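Local coordinates for protein beta-galactosidase (Marinomonas sp. ef1, PDB 6Y2K) that hydrolyses terminal beta-D-galactosides as a cold-active, hexameric member of glycoside hydrolase family 42, at residues Phe37-Ile42 / Cys117-Thr122; Trp80-Asp83 / Met88-Lys91; Thr148-Ala153 / Arg213-Gln218; Ala221-Gln226 / His253-Asp258; His241-Met244 / Ala249-His252. One frame throughout, in Å; residues are numbered along the deposited sequence.

Interaction 1: residues Phe37-Ile42 / Cys117-Thr122; sequences FSWSTI and CRRMVT
In the TIM barrel of this GH42 enzyme, a Met-aromatic contact between Met120 and Trp39 ties the short helix 39-42, in the loop after barrel strand 29-34, to helix 111-128, in the connection between strands 67-71 and 134-138. Met120 reaches across from the long helix: its chain is bent at both later torsions (chi2 58°, chi3 78°), and this curl carries the methyl group over one face of the indole. Met120 CE lies 3.5 Å from the centroid of the Trp39 five-membered ring, displaced toward the rim on the NE1 side, so the contact is also a CH-pi interaction. Met120 SD stays above the same Trp39 five-membered ring but farther off, 4.8 Å from its centroid. Lower on the methionine, Met120 CB packs against the benzo part, 3.8 Å from both CZ2 and CH2 of Trp39. The two side chains thus run antiparallel to one another, covering the indole from pyrrole to benzo ring. The same methyl also touches a branch of Ile42, one turn along: Met120 CE to Ile42 CG2 4.0 Å. Trp39 NE1 is hydrogen-bonded to Glu43, whose carboxylate also forms a salt bridge with Arg119; this shared acid anchors the indole and the guanidinium side by side. Ser184 of the second subunit packs against Trp39 and hydrogen-bonds to Ser40 N, placing the contact beside a subunit interface. Arg119 approaches at the edge of the indole rather than over it, its NH2 3.9 Å from Trp39 CZ2, with guanidinium and ring planes 42° apart.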
# COMPACT_ATOMS: atom_id res chain seq x y z
N PHE A 37 -42.47 -10.28 -29.46
CA PHE A 37 -41.47 -10.36 -30.53
C PHE A 37 -41.91 -11.19 -31.74
O PHE A 37 -41.07 -11.63 -32.53
CB PHE A 37 -40.14 -10.92 -29.99
CG PHE A 37 -39.52 -10.09 -28.88
CD1 PHE A 37 -39.26 -8.74 -29.06
CD2 PHE A 37 -39.13 -10.69 -27.69
CE1 PHE A 37 -38.68 -7.98 -28.05
CE2 PHE A 37 -38.52 -9.95 -26.69
CZ PHE A 37 -38.30 -8.60 -26.86
N SER A 38 -43.23 -11.35 -31.93
CA SER A 38 -43.77 -12.35 -32.88
C SER A 38 -44.20 -11.81 -34.26
O SER A 38 -44.77 -12.56 -35.05
CB SER A 38 -44.92 -13.14 -32.22
OG SER A 38 -46.05 -12.32 -31.95
N TRP A 39 -43.93 -10.54 -34.57
CA TRP A 39 -44.41 -9.96 -35.84
C TRP A 39 -43.97 -10.76 -37.07
O TRP A 39 -44.78 -11.01 -37.95
CB TRP A 39 -44.03 -8.47 -35.99
CG TRP A 39 -44.88 -7.66 -36.96
CD1 TRP A 39 -45.47 -8.09 -38.13
CD2 TRP A 39 -45.20 -6.26 -36.86
NE1 TRP A 39 -46.13 -7.06 -38.74
CE2 TRP A 39 -45.98 -5.92 -37.99
CE3 TRP A 39 -44.87 -5.26 -35.94
CZ2 TRP A 39 -46.46 -4.63 -38.21
CZ3 TRP A 39 -45.36 -3.97 -36.16
CH2 TRP A 39 -46.15 -3.67 -37.28
N SER A 40 -42.71 -11.21 -37.14
CA SER A 40 -42.27 -12.02 -38.29
C SER A 40 -42.98 -13.39 -38.38
O SER A 40 -43.05 -13.96 -39.47
CB SER A 40 -40.75 -12.20 -38.35
OG SER A 40 -40.28 -13.23 -37.48
N THR A 41 -43.48 -13.91 -37.26
CA THR A 41 -44.29 -15.13 -37.26
C THR A 41 -45.72 -14.81 -37.73
O THR A 41 -46.29 -15.55 -38.54
CB THR A 41 -44.31 -15.79 -35.86
OG1 THR A 41 -42.97 -16.11 -35.46
CG2 THR A 41 -45.14 -17.07 -35.85
N ILE A 42 -46.27 -13.69 -37.26
CA ILE A 42 -47.62 -13.27 -37.63
C ILE A 42 -47.71 -12.87 -39.12
O ILE A 42 -48.65 -13.26 -39.80
CB ILE A 42 -48.12 -12.08 -36.78
CG1 ILE A 42 -48.22 -12.48 -35.29
CG2 ILE A 42 -49.49 -11.59 -37.27
CD1 ILE A 42 -48.31 -11.31 -34.34
N CYS A 117 -48.14 0.62 -36.81
CA CYS A 117 -48.50 0.17 -35.46
C CYS A 117 -50.02 0.22 -35.24
O CYS A 117 -50.58 -0.71 -34.65
CB CYS A 117 -47.78 0.98 -34.38
SG CYS A 117 -45.99 0.67 -34.31
N ARG A 118 -50.66 1.30 -35.70
CA ARG A 118 -52.12 1.41 -35.62
C ARG A 118 -52.79 0.21 -36.30
O ARG A 118 -53.72 -0.37 -35.73
CB ARG A 118 -52.63 2.71 -36.25
CG ARG A 118 -54.07 3.07 -35.87
CD ARG A 118 -54.61 4.22 -36.71
NE ARG A 118 -53.71 5.37 -36.69
CZ ARG A 118 -53.58 6.20 -35.67
NH1 ARG A 118 -54.31 6.02 -34.57
NH2 ARG A 118 -52.73 7.21 -35.74
N ARG A 119 -52.30 -0.16 -37.49
CA ARG A 119 -52.83 -1.31 -38.24
C ARG A 119 -52.70 -2.62 -37.47
O ARG A 119 -53.67 -3.35 -37.31
CB ARG A 119 -52.13 -1.47 -39.60
CG ARG A 119 -52.77 -2.55 -40.48
CD ARG A 119 -51.99 -2.91 -41.74
NE ARG A 119 -50.65 -3.41 -41.43
CZ ARG A 119 -50.29 -4.70 -41.46
NH1 ARG A 119 -51.15 -5.65 -41.80
NH2 ARG A 119 -49.05 -5.00 -41.14
N MET A 120 -51.48 -2.92 -37.02
CA MET A 120 -51.21 -4.21 -36.37
C MET A 120 -51.88 -4.33 -35.00
O MET A 120 -52.42 -5.38 -34.67
CB MET A 120 -49.70 -4.49 -36.26
CG MET A 120 -49.34 -5.71 -35.43
SD MET A 120 -50.05 -7.26 -36.02
CE MET A 120 -48.98 -7.64 -37.40
N VAL A 121 -51.83 -3.26 -34.21
CA VAL A 121 -52.44 -3.28 -32.88
C VAL A 121 -53.97 -3.39 -33.00
O VAL A 121 -54.59 -4.10 -32.20
CB VAL A 121 -52.02 -2.08 -32.01
CG1 VAL A 121 -52.80 -2.06 -30.69
CG2 VAL A 121 -50.53 -2.16 -31.72
N THR A 122 -54.56 -2.71 -33.98
CA THR A 122 -55.99 -2.87 -34.26
C THR A 122 -56.32 -4.30 -34.66
O THR A 122 -57.27 -4.88 -34.13
CB THR A 122 -56.47 -1.89 -35.35
OG1 THR A 122 -56.24 -0.55 -34.91
CG2 THR A 122 -57.97 -2.08 -35.63

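Interaction 2: residues Trp80-Asp83 / Met88-Lys91; sequences WLVD and MLAK
Met88 points its side chain at Leu81 and Val82 of helix 79-84, across the short connection that leads from this helix into the loop 88-91. From CB, which is directed at the helix, the chain leaves with CG between the backbone N and the carbonyl carbon (chi1 85°), then runs extended; CB and CG serve as the arm that brings the sulfur up to the helix. Met88 SD is the first atom to make close contact, 3.5 Å from CD2 of Leu81 and 3.8 Å from CA of Val82, so it rests against both a leucine branch and the helix backbone. The last torsion turns the methyl aside: Met88 CE ends 3.8 Å from Leu81 CD2 and 4.2 Å from Val82 CG2. The methionine lies roughly perpendicular to both partners. The other branch of Val82 is used by the next residue, Val82 CG1 meeting Leu89 CD2 at 3.8 Å. Tyr113 of helix 111-128 touches both Leu81 and Met88. No hydrogen bond links the two segments; their association rests on dispersion between branched aliphatic groups and a polarisable thioether, largely shielded from water.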
# COMPACT_ATOMS: atom_id res chain seq x y z
N TRP A 80 -39.11 -6.54 -44.08
CA TRP A 80 -39.92 -6.05 -45.20
C TRP A 80 -40.58 -4.71 -44.88
O TRP A 80 -40.69 -3.85 -45.76
CB TRP A 80 -40.96 -7.09 -45.65
CG TRP A 80 -42.03 -7.45 -44.67
CD1 TRP A 80 -42.10 -8.60 -43.95
CD2 TRP A 80 -43.19 -6.69 -44.31
NE1 TRP A 80 -43.22 -8.61 -43.16
CE2 TRP A 80 -43.91 -7.45 -43.36
CE3 TRP A 80 -43.71 -5.45 -44.71
CZ2 TRP A 80 -45.11 -7.00 -42.79
CZ3 TRP A 80 -44.89 -5.00 -44.14
CH2 TRP A 80 -45.58 -5.77 -43.20
N LEU A 81 -40.99 -4.51 -43.63
CA LEU A 81 -41.63 -3.26 -43.21
C LEU A 81 -40.60 -2.12 -43.13
O LEU A 81 -40.85 -1.01 -43.61
CB LEU A 81 -42.37 -3.48 -41.88
CG LEU A 81 -43.30 -2.38 -41.35
CD1 LEU A 81 -44.33 -2.97 -40.39
CD2 LEU A 81 -42.53 -1.25 -40.67
N VAL A 82 -39.44 -2.40 -42.55
CA VAL A 82 -38.32 -1.45 -42.51
C VAL A 82 -37.94 -0.99 -43.93
O VAL A 82 -37.77 0.21 -44.17
CB VAL A 82 -37.08 -2.04 -41.78
CG1 VAL A 82 -35.84 -1.15 -41.94
CG2 VAL A 82 -37.39 -2.27 -40.29
N ASP A 83 -37.83 -1.94 -44.86
CA ASP A 83 -37.46 -1.62 -46.24
C ASP A 83 -38.51 -0.72 -46.92
O ASP A 83 -38.16 0.12 -47.75
CB ASP A 83 -37.25 -2.91 -47.06
CG ASP A 83 -35.99 -3.67 -46.66
OD1 ASP A 83 -35.11 -3.10 -45.99
OD2 ASP A 83 -35.88 -4.86 -47.03
N MET A 88 -38.49 5.56 -41.05
CA MET A 88 -38.77 5.07 -39.69
C MET A 88 -37.51 4.84 -38.85
O MET A 88 -37.59 4.80 -37.63
CB MET A 88 -39.62 3.78 -39.70
CG MET A 88 -38.86 2.47 -39.88
SD MET A 88 -39.93 1.04 -40.09
CE MET A 88 -39.97 0.44 -38.40
N LEU A 89 -36.36 4.66 -39.50
CA LEU A 89 -35.14 4.33 -38.78
C LEU A 89 -34.55 5.53 -38.05
O LEU A 89 -34.46 6.63 -38.58
CB LEU A 89 -34.09 3.72 -39.73
CG LEU A 89 -34.46 2.35 -40.32
CD1 LEU A 89 -33.43 1.95 -41.37
CD2 LEU A 89 -34.57 1.27 -39.26
N ALA A 90 -34.15 5.29 -36.80
CA ALA A 90 -33.47 6.30 -36.00
C ALA A 90 -32.06 6.56 -36.50
O ALA A 90 -31.48 5.76 -37.24
CB ALA A 90 -33.40 5.83 -34.55
N LYS A 91 -31.51 7.71 -36.11
CA LYS A 91 -30.06 7.93 -36.20
C LYS A 91 -29.51 8.18 -34.81
O LYS A 91 -30.16 8.84 -33.99
CB LYS A 91 -29.73 9.11 -37.10
CG LYS A 91 -29.95 8.81 -38.55
CD LYS A 91 -29.57 9.97 -39.44
CE LYS A 91 -29.75 9.56 -40.89
NZ LYS A 91 -29.34 10.68 -41.78

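Interaction 3: residues Thr148-Ala153 / Arg213-Gln218; sequences TVLSYA and RCCSDQ
Cys215 of helix 205-233 plugs into the loop 148-153 between Val149 and Leu150, and this is the close-packed part of the contact. Cys215 CB points at the loop and sits 3.8 Å from both Val149 O and Leu150 CD2. Cys215 SG, held beside the backbone N of its own residue (chi1 -70°), continues along the leucine, 3.8 Å from Leu150 CD2. Val149 CG1 comes to 4.0 Å of Cys215 CB from another direction, roughly square to that of the leucine branch. No direct hydrogen bond crosses the contact. A water within bonding distance of both backbones bridges them instead, 2.8 Å from Val149 O and 2.9 Å from Cys215 O. The looser side begins at the end of Leu150, which is partly exposed; a glycerol, probably from the crystallisation liquor, lies about 4 Å from its side chain and is hydrogen-bonded by Tyr152. Next to the cysteine, Ser216 turns its hydroxyl elsewhere and bonds Asp251 N, joining the helix to the following barrel loop. The loop itself follows strand 134-138, and the helix leads into strand 238-244. A long connection packed back on its own returning helix in this way belongs to the beta-alpha-beta crossovers of a TIM barrel, here near the strands' C-terminal ends, where enzymes of this fold carry their active sites.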
# COMPACT_ATOMS: atom_id res chain seq x y z
N THR A 148 -32.85 4.42 -27.11
CA THR A 148 -33.67 4.61 -28.31
C THR A 148 -34.73 5.72 -28.18
O THR A 148 -35.53 5.91 -29.09
CB THR A 148 -34.30 3.27 -28.78
OG1 THR A 148 -34.92 2.58 -27.68
CG2 THR A 148 -33.22 2.37 -29.39
N VAL A 149 -34.72 6.48 -27.07
CA VAL A 149 -35.61 7.64 -26.93
C VAL A 149 -35.09 8.79 -27.81
O VAL A 149 -35.82 9.28 -28.68
CB VAL A 149 -35.74 8.10 -25.46
CG1 VAL A 149 -36.59 9.36 -25.36
CG2 VAL A 149 -36.33 6.98 -24.61
N LEU A 150 -33.85 9.21 -27.59
CA LEU A 150 -33.24 10.26 -28.41
C LEU A 150 -32.81 9.68 -29.76
O LEU A 150 -32.14 8.64 -29.82
CB LEU A 150 -32.03 10.88 -27.71
CG LEU A 150 -32.26 11.57 -26.36
CD1 LEU A 150 -30.97 12.21 -25.86
CD2 LEU A 150 -33.37 12.61 -26.42
N SER A 151 -33.26 10.32 -30.83
CA SER A 151 -32.91 9.95 -32.20
C SER A 151 -32.71 11.23 -32.99
O SER A 151 -33.30 12.26 -32.66
CB SER A 151 -34.01 9.08 -32.83
OG SER A 151 -33.84 8.96 -34.24
N TYR A 152 -31.86 11.16 -34.01
CA TYR A 152 -31.35 12.35 -34.68
C TYR A 152 -31.53 12.26 -36.19
O TYR A 152 -30.65 12.65 -36.97
CB TYR A 152 -29.89 12.55 -34.28
CG TYR A 152 -29.71 12.70 -32.78
CD1 TYR A 152 -29.80 13.94 -32.16
CD2 TYR A 152 -29.47 11.58 -31.97
CE1 TYR A 152 -29.64 14.08 -30.79
CE2 TYR A 152 -29.31 11.72 -30.60
CZ TYR A 152 -29.40 12.97 -30.01
OH TYR A 152 -29.25 13.12 -28.66
N ALA A 153 -32.71 11.77 -36.59
CA ALA A 153 -33.10 11.63 -37.99
C ALA A 153 -34.04 12.77 -38.37
O ALA A 153 -34.49 13.54 -37.51
CB ALA A 153 -33.78 10.29 -38.21
N ARG A 213 -37.43 16.69 -23.74
CA ARG A 213 -38.86 16.75 -23.44
C ARG A 213 -39.69 16.33 -24.65
O ARG A 213 -40.65 15.55 -24.51
CB ARG A 213 -39.25 18.16 -23.00
CG ARG A 213 -38.72 18.55 -21.63
CD ARG A 213 -38.63 20.06 -21.49
NE ARG A 213 -38.48 20.51 -20.11
CZ ARG A 213 -38.27 21.78 -19.75
NH1 ARG A 213 -38.16 22.74 -20.66
NH2 ARG A 213 -38.16 22.10 -18.46
N CYS A 214 -39.31 16.82 -25.83
CA CYS A 214 -40.02 16.48 -27.06
C CYS A 214 -39.93 14.99 -27.37
O CYS A 214 -40.94 14.34 -27.62
CB CYS A 214 -39.50 17.32 -28.24
SG CYS A 214 -40.25 16.89 -29.82
N CYS A 215 -38.70 14.44 -27.34
CA CYS A 215 -38.48 13.01 -27.56
C CYS A 215 -39.26 12.15 -26.56
O CYS A 215 -39.86 11.13 -26.95
CB CYS A 215 -36.99 12.67 -27.54
SG CYS A 215 -36.07 13.32 -28.97
N SER A 216 -39.28 12.56 -25.30
CA SER A 216 -40.07 11.87 -24.29
C SER A 216 -41.56 11.91 -24.66
O SER A 216 -42.24 10.89 -24.59
CB SER A 216 -39.85 12.49 -22.91
OG SER A 216 -40.61 11.82 -21.93
N ASP A 217 -42.05 13.08 -25.05
CA ASP A 217 -43.43 13.22 -25.52
C ASP A 217 -43.78 12.33 -26.72
O ASP A 217 -44.93 11.90 -26.84
CB ASP A 217 -43.76 14.68 -25.83
CG ASP A 217 -44.13 15.48 -24.59
OD1 ASP A 217 -44.32 14.91 -23.50
OD2 ASP A 217 -44.26 16.71 -24.73
N GLN A 218 -42.82 12.04 -27.60
CA GLN A 218 -43.04 11.11 -28.71
C GLN A 218 -43.25 9.68 -28.20
O GLN A 218 -44.03 8.92 -28.80
CB GLN A 218 -41.89 11.16 -29.74
CG GLN A 218 -41.51 12.53 -30.30
CD GLN A 218 -42.71 13.43 -30.66
OE1 GLN A 218 -43.57 13.05 -31.47
NE2 GLN A 218 -42.76 14.60 -30.06
O HOH W 1 -38.47 10.02 -29.25

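Interaction 4: residues Ala221-Gln226 / His253-Asp258; sequences AFNKLQ and HKVGQD
Two flat polar groups, the amide of Asn223 and the carboxylate of Asp258, are each overlain by aliphatic carbon from the opposite segment. Val255 CG1 lies over one face of the amide, nearest its nitrogen, 3.8 Å from Asn223 ND2. Over one face of the carboxylate runs the aliphatic part, CD and CE, of Lys224: its CD stands almost directly above Asp258 CG at 3.8 Å, and CE lies 3.6 Å from Asp258 OD1. Water 2 joins the two flat groups, accepting from Asn223 ND2 at 2.8 Å and donating to Asp258 OD2 at 2.7 Å. This relay is the polar link between the segments, which share no direct hydrogen bond. Asn223 CG is anti to its own N (chi1 -178°), which extends the amide toward the short helix; the other end of the amide, OD1, is held by Tyr143 and Thr139, so its rotation is defined from both ends. Lys224, bent at chi2 and chi4, passes the aspartate nearly at right angles but does not form a salt bridge with it: Lys224 NZ is 5.1 Å from Asp258 OD1 and is paired instead with Asp228 on its own helix. The opposite charges may still attract weakly across that gap. Val220, one turn earlier on the long helix, also touches Val255 and Asp258. The site is partly buried and involves no other subunit. Here a long TIM-barrel helix, 205-233, which leads into strand 238-244, is packed on the short helix 252-256 of the beta-alpha loop after that strand.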
# COMPACT_ATOMS: atom_id res chain seq x y z
N ALA A 221 -46.85 9.72 -26.94
CA ALA A 221 -47.77 9.66 -28.10
C ALA A 221 -47.82 8.28 -28.76
O ALA A 221 -48.90 7.79 -29.10
CB ALA A 221 -47.39 10.71 -29.13
N PHE A 222 -46.65 7.68 -28.95
CA PHE A 222 -46.52 6.32 -29.51
C PHE A 222 -47.28 5.29 -28.67
O PHE A 222 -47.97 4.42 -29.22
CB PHE A 222 -45.04 5.94 -29.59
CG PHE A 222 -44.76 4.59 -30.22
CD1 PHE A 222 -44.73 3.44 -29.45
CD2 PHE A 222 -44.44 4.50 -31.57
CE1 PHE A 222 -44.43 2.20 -30.02
CE2 PHE A 222 -44.14 3.27 -32.15
CZ PHE A 222 -44.14 2.12 -31.38
N ASN A 223 -47.15 5.40 -27.35
CA ASN A 223 -47.83 4.51 -26.42
C ASN A 223 -49.35 4.79 -26.39
O ASN A 223 -50.15 3.85 -26.37
CB ASN A 223 -47.23 4.66 -25.02
CG ASN A 223 -47.87 3.72 -24.00
OD1 ASN A 223 -47.75 2.49 -24.13
ND2 ASN A 223 -48.55 4.28 -23.01
N LYS A 224 -49.71 6.07 -26.39
CA LYS A 224 -51.11 6.48 -26.32
C LYS A 224 -51.96 5.98 -27.50
O LYS A 224 -53.14 5.64 -27.31
CB LYS A 224 -51.20 8.01 -26.21
CG LYS A 224 -52.60 8.60 -26.06
CD LYS A 224 -53.40 7.92 -24.95
CE LYS A 224 -54.48 8.82 -24.36
NZ LYS A 224 -55.53 9.21 -25.34
N LEU A 225 -51.37 5.89 -28.69
CA LEU A 225 -52.13 5.38 -29.83
C LEU A 225 -52.51 3.90 -29.62
O LEU A 225 -53.62 3.50 -29.97
CB LEU A 225 -51.42 5.63 -31.17
CG LEU A 225 -50.48 4.61 -31.83
CD1 LEU A 225 -51.22 3.42 -32.43
CD2 LEU A 225 -49.69 5.33 -32.92
N GLN A 226 -51.62 3.12 -29.01
CA GLN A 226 -51.90 1.72 -28.71
C GLN A 226 -52.93 1.61 -27.58
O GLN A 226 -53.87 0.81 -27.67
CB GLN A 226 -50.62 0.95 -28.36
CG GLN A 226 -49.57 0.98 -29.48
CD GLN A 226 -48.49 -0.09 -29.38
OE1 GLN A 226 -48.69 -1.13 -28.72
NE2 GLN A 226 -47.36 0.14 -30.01
N HIS A 253 -43.54 8.68 -15.36
CA HIS A 253 -44.79 9.09 -14.72
C HIS A 253 -45.84 9.48 -15.77
O HIS A 253 -47.02 9.13 -15.64
CB HIS A 253 -44.58 10.27 -13.76
CG HIS A 253 -43.69 9.96 -12.60
ND1 HIS A 253 -42.42 10.48 -12.49
CD2 HIS A 253 -43.88 9.17 -11.53
CE1 HIS A 253 -41.87 10.03 -11.37
NE2 HIS A 253 -42.73 9.23 -10.77
N LYS A 254 -45.40 10.18 -16.82
CA LYS A 254 -46.31 10.68 -17.86
C LYS A 254 -46.83 9.54 -18.73
O LYS A 254 -48.03 9.46 -18.99
CB LYS A 254 -45.64 11.77 -18.70
CG LYS A 254 -46.61 12.58 -19.55
CD LYS A 254 -45.92 13.73 -20.25
CE LYS A 254 -46.93 14.56 -21.05
NZ LYS A 254 -46.30 15.69 -21.78
N VAL A 255 -45.94 8.63 -19.14
CA VAL A 255 -46.37 7.41 -19.85
C VAL A 255 -47.34 6.61 -18.96
O VAL A 255 -48.35 6.12 -19.44
CB VAL A 255 -45.16 6.53 -20.27
CG1 VAL A 255 -45.60 5.16 -20.78
CG2 VAL A 255 -44.36 7.25 -21.34
N GLY A 256 -47.03 6.53 -17.66
CA GLY A 256 -47.85 5.83 -16.69
C GLY A 256 -49.28 6.33 -16.51
O GLY A 256 -50.15 5.54 -16.14
N GLN A 257 -49.52 7.62 -16.78
CA GLN A 257 -50.87 8.21 -16.73
C GLN A 257 -51.85 7.49 -17.67
O GLN A 257 -53.05 7.45 -17.41
CB GLN A 257 -50.85 9.70 -17.13
CG GLN A 257 -50.16 10.66 -16.18
CD GLN A 257 -50.08 12.07 -16.74
OE1 GLN A 257 -49.43 12.94 -16.18
NE2 GLN A 257 -50.74 12.29 -17.88
N ASP A 258 -51.33 6.95 -18.77
CA ASP A 258 -52.16 6.27 -19.78
C ASP A 258 -52.30 4.76 -19.57
O ASP A 258 -52.93 4.09 -20.38
CB ASP A 258 -51.61 6.58 -21.18
CG ASP A 258 -51.69 8.07 -21.53
OD1 ASP A 258 -52.70 8.71 -21.18
OD2 ASP A 258 -50.75 8.60 -22.16
O HOH W 2 -48.70 7.12 -23.02

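Interaction 5: residues His241-Met244 / Ala249-His252; sequences HNYM and AFDH
Tyr243 and His252 have the nearest CA atoms across the contact, 8.0 Å apart, where the extended strand segment 241-244 faces a loop that is still extended at Phe250 before it turns into helix 252-256. The side chains close this distance. His252 CD2 meets Tyr243 CD1 at 3.5 Å, and the two rings lie obliquely, planes 58° apart and centroids 5.0 Å apart. Phe250 comes in with its CZ 4.0 Å from Tyr243 CD1, so that the tyrosine atom sits at the edge of the phenyl ring. Strand 238-244 is the fifth of the parallel TIM barrel, and the loop folds back over the end of it from which the chain emerges. Within the loop, Phe250 takes the uncommon rotamer with CG between N and the carbonyl carbon (chi1 70°), which swings its ring beneath the histidine: His252 CE1 is 3.4 Å above the phenyl plane, over its centre. His252 ND1 gives a bond of 2.7 Å to Phe250 O, coming from above the carbonyl plane, and this fixes the imidazole's rotation. Asp251, at the N-cap, accepts from Lys254 N, while Tyr418 packs nearly parallel to the His252 ring. Between strand and loop, a water accepts from Met244 N at 2.7 Å and lies in hydrogen-bonding contact with His252 NE2 at 2.8 Å.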
# COMPACT_ATOMS: atom_id res chain seq x y z
N HIS A 241 -46.91 -1.42 -19.24
CA HIS A 241 -45.65 -1.41 -19.96
C HIS A 241 -44.52 -1.88 -19.03
O HIS A 241 -44.63 -1.76 -17.80
CB HIS A 241 -45.32 -0.03 -20.55
CG HIS A 241 -44.12 -0.07 -21.43
ND1 HIS A 241 -44.14 -0.64 -22.68
CD2 HIS A 241 -42.83 0.28 -21.20
CE1 HIS A 241 -42.92 -0.60 -23.20
NE2 HIS A 241 -42.11 -0.05 -22.32
N ASN A 242 -43.47 -2.45 -19.63
CA ASN A 242 -42.33 -2.98 -18.87
C ASN A 242 -41.14 -2.01 -18.92
O ASN A 242 -40.44 -1.90 -19.92
CB ASN A 242 -41.96 -4.42 -19.30
CG ASN A 242 -41.61 -4.55 -20.78
OD1 ASN A 242 -42.11 -3.81 -21.64
ND2 ASN A 242 -40.75 -5.52 -21.09
N TYR A 243 -40.94 -1.31 -17.80
CA TYR A 243 -39.86 -0.34 -17.62
C TYR A 243 -38.59 -1.03 -17.14
O TYR A 243 -38.58 -2.23 -16.86
CB TYR A 243 -40.29 0.74 -16.62
CG TYR A 243 -41.62 1.38 -16.93
CD1 TYR A 243 -41.83 2.01 -18.15
CD2 TYR A 243 -42.66 1.38 -16.00
CE1 TYR A 243 -43.05 2.62 -18.45
CE2 TYR A 243 -43.88 1.99 -16.29
CZ TYR A 243 -44.08 2.60 -17.52
OH TYR A 243 -45.30 3.21 -17.81
N MET A 244 -37.50 -0.26 -17.04
CA MET A 244 -36.18 -0.82 -16.79
C MET A 244 -35.50 -0.21 -15.57
O MET A 244 -35.89 0.86 -15.10
CB MET A 244 -35.29 -0.63 -18.01
CG MET A 244 -35.80 -1.34 -19.26
SD MET A 244 -34.90 -0.89 -20.74
CE MET A 244 -35.52 0.76 -21.05
N ALA A 249 -34.45 8.24 -19.69
CA ALA A 249 -34.51 9.05 -20.90
C ALA A 249 -35.91 9.52 -21.32
O ALA A 249 -36.01 10.43 -22.14
CB ALA A 249 -33.84 8.33 -22.06
N PHE A 250 -36.98 8.90 -20.80
CA PHE A 250 -38.34 9.44 -20.95
C PHE A 250 -39.04 9.56 -19.60
O PHE A 250 -38.61 8.96 -18.60
CB PHE A 250 -39.18 8.62 -21.94
CG PHE A 250 -39.55 7.25 -21.46
CD1 PHE A 250 -38.72 6.16 -21.70
CD2 PHE A 250 -40.76 7.03 -20.80
CE1 PHE A 250 -39.07 4.90 -21.27
CE2 PHE A 250 -41.11 5.76 -20.36
CZ PHE A 250 -40.27 4.69 -20.60
N ASP A 251 -40.10 10.35 -19.57
CA ASP A 251 -40.88 10.57 -18.35
C ASP A 251 -41.81 9.38 -18.11
O ASP A 251 -42.86 9.26 -18.77
CB ASP A 251 -41.66 11.89 -18.48
CG ASP A 251 -42.40 12.28 -17.21
OD1 ASP A 251 -42.58 11.44 -16.30
OD2 ASP A 251 -42.80 13.47 -17.13
N HIS A 252 -41.43 8.52 -17.16
CA HIS A 252 -42.17 7.29 -16.86
C HIS A 252 -43.48 7.58 -16.11
O HIS A 252 -44.42 6.79 -16.19
CB HIS A 252 -41.33 6.31 -16.05
CG HIS A 252 -40.13 5.77 -16.78
ND1 HIS A 252 -39.19 6.58 -17.38
CD2 HIS A 252 -39.71 4.50 -16.98
CE1 HIS A 252 -38.25 5.83 -17.93
NE2 HIS A 252 -38.54 4.56 -17.69
O HOH W 3 -37.58 2.04 -18.51

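From the N terminus, segment 37-42 opens the first long loop, which interaction 1 closes at 117-122; the short connection of interaction 2 falls wholly within it, and Leu81 packs on Trp39 where the two meet. Segment 148-153 then hydrogen-bonds back to Lys91, joining interaction 3 to interaction 2, and its loop closes on helix 205-233. That helix also opens interaction 4, whose loop encloses interaction 5; the salt bridge between Asp217 and Lys254 links interactions 3 and 4, and Val255 packs on Tyr243 and Phe250. No loops cross. Through Cys117 on Phe222, helix 111-128 meets helix 205-233, so the connections after four successive barrel strands are joined around one sector.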